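Local coordinates for lipoate-protein ligase 1 (Plasmodium falciparum, PDB 5T8U) that is a lipoate-protein ligase that pairs a lipoyl protein ligase A/B catalytic domain with a bacterial-type C-terminal region and holds lipoic acid, at residues Leu170-Leu178 with Thr201-Thr212; Asn61-Lys69 with Ile82-Ala90. All blocks are in the same frame, centred on the assembly; numbering follows the deposited sequence.

Overall arrangement
From the N terminus, contact 2 comes first: residues 61-69 and 82-90 close a loop of 12 residues that is largely helical, bringing strand 88-90 alongside strand 64-66. Contact 1 follows, where residues 170-178 and 201-212 close a loop of 22 residues containing the rest of helix 178-181 and the unmodelled residues 184-200. The two loops lie in series, neither enclosing nor crossing the other. The centres of contacts 1 and 2 are about 19 Å apart, and the nearest atoms of contacts 1 and 2 are about 5 Å apart, without touching. Two tyrosines connect them: Tyr100 of strand 99-101 packs against side chains of both contacts, and Tyr181, carried in the loop of contact 1, packs on Ile65, Ile82 and Val87 of contact 2.

Contact 1 of 2, residues Leu170-Leu178 with Thr201-Thr212; sequences LINLEKNIL and TINLSEINNNIT
The Asn172 amide and the Glu206 carboxylate meet with their planes 27° apart. Asn172 OD1 lies 2.8 Å from Glu206 OE1; both are acceptors, so this is no hydrogen bond, and the modelled placement of these surface groups is doubtful. The other carboxylate oxygen, Glu206 OE2, rests beside Asn172 CB.

A firmer polar link forms at the other end. Lys175 has CG anti to its backbone N (chi1 176°) and an extended chain, which runs past Ile202 in the opposite sense and delivers its ammonium group to two acceptors. NZ of Lys175 donates to Ile202 O at 2.6 Å, the C=O...N angle being 145°, and to Thr201 OG1 at 2.8 Å. The backbones add less: Ser205 N reaches Leu170 O at 3.3 Å, Ser205 OG reaches the same oxygen, and Glu206 N reaches Ile171 O, all three weak bonds.

Between these polar ends the filling is aliphatic. Leu170 crosses Ile202 at about a right angle, CD2 of the leucine meeting CG2 of the isoleucine at 3.5 Å. Leu204 inserts its CD1 against Leu173, 3.6 Å from Leu173 CB, while its CD2 touches Lys175 CB. Farther along, the CD1 ends of Ile171 and Ile211 abut at 3.6 Å.

The contact thus lays the end of strand 162-170 and the loop after it alongside the loop leading to helix 213-227, with the side chain of Ile202 about 8 Å from the bound lipoic acid. Leu170, the end of strand 162-170, bonds through its backbone to Cys151, and Asn203 to Lys150, both in strand 150-159. Leu173 and Leu178 lean on Tyr100 of strand 99-101, Ile171 packs on Val106 of strand 105-112, and Thr212 OG1 caps Asn215 N, opening helix 213-227.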
# COMPACT_ATOMS: atom_id res chain seq x y z
N LEU A 170 7.56 7.70 -9.68
CA LEU A 170 8.75 8.50 -9.45
C LEU A 170 8.92 9.51 -10.58
O LEU A 170 9.11 9.14 -11.74
CB LEU A 170 9.98 7.60 -9.34
CG LEU A 170 10.35 7.19 -7.92
CD1 LEU A 170 9.15 6.66 -7.14
CD2 LEU A 170 11.45 6.14 -7.96
N ILE A 171 8.85 10.80 -10.22
CA ILE A 171 9.02 11.89 -11.17
C ILE A 171 10.40 12.50 -10.98
O ILE A 171 11.29 12.34 -11.82
CB ILE A 171 7.92 12.96 -10.99
CG1 ILE A 171 6.52 12.34 -11.05
CG2 ILE A 171 8.08 14.08 -12.03
CD1 ILE A 171 6.14 11.77 -12.40
N ASN A 172 10.59 13.20 -9.86
CA ASN A 172 11.83 13.91 -9.56
C ASN A 172 12.34 13.56 -8.17
O ASN A 172 12.99 14.39 -7.51
CB ASN A 172 11.63 15.42 -9.69
CG ASN A 172 12.93 16.20 -9.64
OD1 ASN A 172 13.97 15.71 -10.06
ND2 ASN A 172 12.87 17.41 -9.11
N LEU A 173 12.06 12.35 -7.70
CA LEU A 173 12.50 11.94 -6.37
C LEU A 173 14.01 12.08 -6.24
O LEU A 173 14.77 11.82 -7.18
CB LEU A 173 12.08 10.49 -6.10
CG LEU A 173 12.57 9.88 -4.78
CD1 LEU A 173 11.96 10.63 -3.62
CD2 LEU A 173 12.23 8.40 -4.71
N GLU A 174 14.45 12.52 -5.07
CA GLU A 174 15.88 12.59 -4.75
C GLU A 174 16.39 11.17 -4.56
O GLU A 174 16.16 10.55 -3.52
CB GLU A 174 16.10 13.44 -3.51
CG GLU A 174 17.55 13.83 -3.27
CD GLU A 174 17.71 14.77 -2.08
OE1 GLU A 174 18.83 15.29 -1.88
OE2 GLU A 174 16.72 14.98 -1.36
N LYS A 175 17.08 10.64 -5.57
CA LYS A 175 17.46 9.23 -5.56
C LYS A 175 18.60 8.94 -4.60
O LYS A 175 18.60 7.91 -3.92
CB LYS A 175 17.84 8.78 -6.97
CG LYS A 175 18.34 7.35 -7.05
CD LYS A 175 18.80 6.98 -8.45
CE LYS A 175 19.37 5.58 -8.49
NZ LYS A 175 19.85 5.20 -9.85
N ASN A 176 19.60 9.83 -4.53
CA ASN A 176 20.79 9.54 -3.74
C ASN A 176 20.51 9.59 -2.24
O ASN A 176 21.13 8.85 -1.47
CB ASN A 176 21.91 10.52 -4.10
CG ASN A 176 22.54 10.21 -5.44
OD1 ASN A 176 22.48 9.08 -5.93
ND2 ASN A 176 23.16 11.22 -6.05
N ILE A 177 19.58 10.45 -1.81
CA ILE A 177 19.34 10.63 -0.38
C ILE A 177 18.80 9.37 0.27
O ILE A 177 18.94 9.20 1.49
CB ILE A 177 18.38 11.82 -0.16
CG1 ILE A 177 18.51 12.37 1.26
CG2 ILE A 177 16.93 11.43 -0.45
CD1 ILE A 177 19.70 13.29 1.44
N LEU A 178 18.21 8.47 -0.51
CA LEU A 178 17.54 7.29 0.05
C LEU A 178 18.46 6.53 1.00
O LEU A 178 18.06 6.18 2.12
CB LEU A 178 17.08 6.37 -1.08
CG LEU A 178 16.16 6.99 -2.13
CD1 LEU A 178 15.83 5.98 -3.21
CD2 LEU A 178 14.89 7.50 -1.49
N THR A 201 18.13 -0.78 -8.42
CA THR A 201 18.38 0.66 -8.52
C THR A 201 17.09 1.42 -8.83
O THR A 201 16.08 0.82 -9.19
CB THR A 201 19.43 0.97 -9.61
OG1 THR A 201 19.52 2.39 -9.80
CG2 THR A 201 19.05 0.31 -10.93
N ILE A 202 17.15 2.74 -8.69
CA ILE A 202 16.01 3.61 -8.92
C ILE A 202 16.26 4.42 -10.19
O ILE A 202 17.40 4.66 -10.59
CB ILE A 202 15.78 4.54 -7.70
CG1 ILE A 202 15.19 3.75 -6.53
CG2 ILE A 202 14.88 5.72 -8.06
CD1 ILE A 202 13.76 3.24 -6.75
N ASN A 203 15.16 4.83 -10.84
CA ASN A 203 15.25 5.67 -12.02
C ASN A 203 14.14 6.71 -11.98
O ASN A 203 12.97 6.36 -11.81
CB ASN A 203 15.14 4.84 -13.31
CG ASN A 203 15.52 5.64 -14.54
OD1 ASN A 203 16.38 6.52 -14.48
ND2 ASN A 203 14.88 5.34 -15.66
N LEU A 204 14.51 7.97 -12.14
CA LEU A 204 13.54 9.05 -12.22
C LEU A 204 13.03 9.17 -13.65
O LEU A 204 13.82 9.21 -14.60
CB LEU A 204 14.16 10.37 -11.77
CG LEU A 204 14.53 10.52 -10.29
CD1 LEU A 204 13.36 10.17 -9.40
CD2 LEU A 204 15.75 9.69 -9.91
N SER A 205 11.71 9.25 -13.80
CA SER A 205 11.12 9.39 -15.12
C SER A 205 11.48 10.72 -15.78
O SER A 205 11.17 10.90 -16.96
CB SER A 205 9.60 9.24 -15.04
OG SER A 205 9.23 7.88 -14.87
N GLU A 206 12.13 11.63 -15.05
CA GLU A 206 12.67 12.84 -15.67
C GLU A 206 13.94 12.55 -16.46
O GLU A 206 14.25 13.26 -17.42
CB GLU A 206 12.95 13.91 -14.61
CG GLU A 206 11.71 14.60 -14.08
CD GLU A 206 12.04 15.74 -13.14
OE1 GLU A 206 13.22 15.87 -12.74
OE2 GLU A 206 11.12 16.52 -12.80
N ILE A 207 14.69 11.52 -16.06
CA ILE A 207 15.87 11.11 -16.81
C ILE A 207 15.52 10.76 -18.25
O ILE A 207 16.40 10.72 -19.11
CB ILE A 207 16.56 9.93 -16.09
CG1 ILE A 207 17.24 10.43 -14.81
CG2 ILE A 207 17.58 9.23 -17.01
CD1 ILE A 207 17.87 9.34 -13.96
N ASN A 208 14.24 10.50 -18.52
CA ASN A 208 13.79 10.13 -19.86
C ASN A 208 12.90 11.17 -20.52
O ASN A 208 12.70 11.09 -21.74
CB ASN A 208 13.02 8.80 -19.81
CG ASN A 208 13.62 7.80 -18.84
OD1 ASN A 208 13.19 7.70 -17.69
ND2 ASN A 208 14.63 7.07 -19.29
N ASN A 209 12.36 12.13 -19.78
CA ASN A 209 11.42 13.09 -20.34
C ASN A 209 11.41 14.35 -19.48
O ASN A 209 12.07 14.42 -18.44
CB ASN A 209 10.02 12.49 -20.45
CG ASN A 209 9.74 11.90 -21.81
OD1 ASN A 209 9.98 10.71 -22.05
ND2 ASN A 209 9.23 12.72 -22.73
N ASN A 210 10.65 15.35 -19.93
CA ASN A 210 10.47 16.61 -19.23
C ASN A 210 9.16 16.63 -18.45
O ASN A 210 8.46 17.64 -18.40
CB ASN A 210 10.51 17.77 -20.22
CG ASN A 210 9.44 17.67 -21.29
OD1 ASN A 210 8.38 17.09 -21.08
ND2 ASN A 210 9.72 18.25 -22.46
N ILE A 211 8.80 15.49 -17.85
CA ILE A 211 7.51 15.34 -17.18
C ILE A 211 7.45 16.22 -15.94
O ILE A 211 8.46 16.73 -15.46
CB ILE A 211 7.26 13.87 -16.80
CG1 ILE A 211 8.51 13.27 -16.16
CG2 ILE A 211 6.83 13.07 -18.01
CD1 ILE A 211 8.24 12.09 -15.31
N THR A 212 6.23 16.39 -15.42
CA THR A 212 5.99 17.08 -14.16
C THR A 212 4.92 16.32 -13.40
O THR A 212 4.23 15.45 -13.95
CB THR A 212 5.54 18.54 -14.38
OG1 THR A 212 4.14 18.56 -14.70
CG2 THR A 212 6.32 19.18 -15.53

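Contact 2 of 2, residues Asn61-Lys69 with Ile82-Ala90; sequences NNRSIIIGK and IKEDGVLVA
Ser64, Ile65 and Ile66 pair in parallel with Leu88, Val89 and Ala90, and with helix 79-84 in the connection the arrangement is a beta-alpha-beta crossover. The strand axes approach to 4.7 Å and diverge by only 14°.

Backbone hydrogen bonds define the register. Ile65 sits between two partners, its N donating to Leu88 O at 2.9 Å and its O accepting from Ala90 N at 2.9 Å. Leu88 N to Arg63 O extends the series at one end. At the other, Ile67 N donates to Ala90 O at 3.0 Å.

Apolar contacts gather on the face of Ile65 and Val89. The Ile65 CG1 branch meets Val87 CG1 and Ile82 CD1, each at 3.8 Å, so the helix end is packed against the strand; Tyr181 also touches all three residues. Ile67 CD1 approaches Val89 CG1 at 4.1 Å. Ser64, Ile66, Leu88 and Ala90 occupy the other face, where helix 22-34 packs and the side chain of Ile66 lies about 4 Å from the bound lipoic acid.

The polar side-chain contact falls at the turn leaving the helix, where Gly86 completes a Schellman motif. A bend at chi3 (-76°) carries the Arg63 guanidinium there, and its NH1 donates to Asp85 O at 2.6 Å, with that oxygen only 7° out of the guanidinium plane.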
# COMPACT_ATOMS: atom_id res chain seq x y z
N ASN A 61 3.44 13.63 -0.85
CA ASN A 61 3.89 13.76 0.53
C ASN A 61 5.30 14.34 0.55
O ASN A 61 6.11 14.09 -0.35
CB ASN A 61 3.88 12.41 1.26
CG ASN A 61 2.63 11.61 0.97
OD1 ASN A 61 1.58 11.82 1.57
ND2 ASN A 61 2.74 10.67 0.03
N ASN A 62 5.59 15.09 1.60
CA ASN A 62 6.92 15.66 1.80
C ASN A 62 7.86 14.56 2.27
O ASN A 62 7.53 13.37 2.28
CB ASN A 62 6.85 16.84 2.77
CG ASN A 62 7.34 18.13 2.16
OD1 ASN A 62 8.30 18.14 1.39
ND2 ASN A 62 6.68 19.24 2.49
N ARG A 63 9.06 14.95 2.69
CA ARG A 63 10.11 13.99 3.05
C ARG A 63 9.61 13.04 4.12
O ARG A 63 9.33 13.45 5.25
CB ARG A 63 11.35 14.75 3.51
CG ARG A 63 11.89 15.71 2.46
CD ARG A 63 13.13 16.47 2.91
NE ARG A 63 12.81 17.54 3.85
CZ ARG A 63 13.20 17.60 5.13
NH1 ARG A 63 13.94 16.64 5.66
NH2 ARG A 63 12.84 18.63 5.88
N SER A 64 9.50 11.76 3.78
CA SER A 64 8.90 10.78 4.68
C SER A 64 9.50 9.40 4.45
O SER A 64 10.05 9.11 3.39
CB SER A 64 7.38 10.72 4.49
OG SER A 64 6.81 12.01 4.47
N ILE A 65 9.38 8.56 5.48
CA ILE A 65 9.68 7.14 5.40
C ILE A 65 8.41 6.39 5.78
O ILE A 65 7.90 6.57 6.90
CB ILE A 65 10.84 6.73 6.32
CG1 ILE A 65 12.10 7.57 6.04
CG2 ILE A 65 11.15 5.24 6.18
CD1 ILE A 65 12.69 7.35 4.66
N ILE A 66 7.90 5.57 4.87
CA ILE A 66 6.72 4.76 5.12
C ILE A 66 7.16 3.31 5.13
O ILE A 66 7.75 2.82 4.16
CB ILE A 66 5.62 5.01 4.07
CG1 ILE A 66 5.30 6.51 3.99
CG2 ILE A 66 4.36 4.26 4.44
CD1 ILE A 66 6.19 7.30 3.03
N ILE A 67 6.86 2.61 6.23
CA ILE A 67 7.48 1.32 6.52
C ILE A 67 6.67 0.19 5.90
O ILE A 67 7.08 -0.40 4.89
CB ILE A 67 7.61 1.13 8.05
CG1 ILE A 67 8.45 2.26 8.66
CG2 ILE A 67 8.25 -0.20 8.36
CD1 ILE A 67 8.43 2.29 10.17
N GLY A 68 5.53 -0.13 6.49
CA GLY A 68 4.76 -1.29 6.10
C GLY A 68 4.12 -1.96 7.30
O GLY A 68 4.73 -2.01 8.37
N LYS A 69 2.91 -2.48 7.13
CA LYS A 69 2.13 -2.94 8.28
C LYS A 69 2.89 -3.96 9.12
O LYS A 69 2.70 -4.02 10.34
CB LYS A 69 0.81 -3.54 7.80
CG LYS A 69 0.04 -4.27 8.90
CD LYS A 69 -1.39 -4.57 8.49
CE LYS A 69 -1.84 -5.92 9.02
NZ LYS A 69 -3.31 -6.09 8.97
N ILE A 82 17.18 10.03 10.23
CA ILE A 82 15.83 10.50 9.96
C ILE A 82 15.50 11.67 10.87
O ILE A 82 15.08 12.74 10.42
CB ILE A 82 14.82 9.36 10.12
CG1 ILE A 82 15.16 8.23 9.15
CG2 ILE A 82 13.40 9.86 9.89
CD1 ILE A 82 14.17 7.10 9.18
N LYS A 83 15.68 11.48 12.18
CA LYS A 83 15.42 12.55 13.13
C LYS A 83 16.34 13.74 12.89
O LYS A 83 15.93 14.90 13.00
CB LYS A 83 15.56 12.03 14.56
N GLU A 84 17.61 13.46 12.58
CA GLU A 84 18.56 14.55 12.32
C GLU A 84 18.13 15.38 11.12
O GLU A 84 18.31 16.60 11.11
CB GLU A 84 19.96 13.97 12.12
CG GLU A 84 21.06 15.02 12.01
CD GLU A 84 21.26 15.79 13.31
OE1 GLU A 84 21.38 17.03 13.25
OE2 GLU A 84 21.29 15.15 14.38
N ASP A 85 17.58 14.73 10.09
CA ASP A 85 17.17 15.41 8.87
C ASP A 85 15.71 15.85 8.89
O ASP A 85 15.22 16.37 7.88
CB ASP A 85 17.41 14.51 7.66
CG ASP A 85 18.88 14.35 7.35
OD1 ASP A 85 19.72 14.62 8.24
OD2 ASP A 85 19.21 13.96 6.21
N GLY A 86 15.00 15.65 9.99
CA GLY A 86 13.61 16.09 10.07
C GLY A 86 12.70 15.40 9.09
O GLY A 86 11.86 16.05 8.46
N VAL A 87 12.84 14.08 8.94
CA VAL A 87 11.98 13.29 8.06
C VAL A 87 10.91 12.62 8.90
O VAL A 87 11.19 12.08 9.98
CB VAL A 87 12.81 12.25 7.28
CG1 VAL A 87 11.90 11.31 6.49
CG2 VAL A 87 13.79 12.94 6.35
N LEU A 88 9.67 12.67 8.42
CA LEU A 88 8.56 12.06 9.12
C LEU A 88 8.56 10.55 8.91
O LEU A 88 9.09 10.04 7.92
CB LEU A 88 7.23 12.65 8.64
CG LEU A 88 7.09 14.17 8.82
CD1 LEU A 88 5.81 14.67 8.18
CD2 LEU A 88 7.15 14.55 10.29
N VAL A 89 7.98 9.83 9.87
CA VAL A 89 7.93 8.37 9.85
C VAL A 89 6.48 7.94 9.93
O VAL A 89 5.68 8.54 10.65
CB VAL A 89 8.75 7.77 11.01
CG1 VAL A 89 8.65 6.25 11.03
CG2 VAL A 89 10.21 8.21 10.91
N ALA A 90 6.14 6.89 9.19
CA ALA A 90 4.77 6.39 9.18
C ALA A 90 4.77 4.89 8.89
O ALA A 90 5.73 4.34 8.34
CB ALA A 90 3.91 7.13 8.15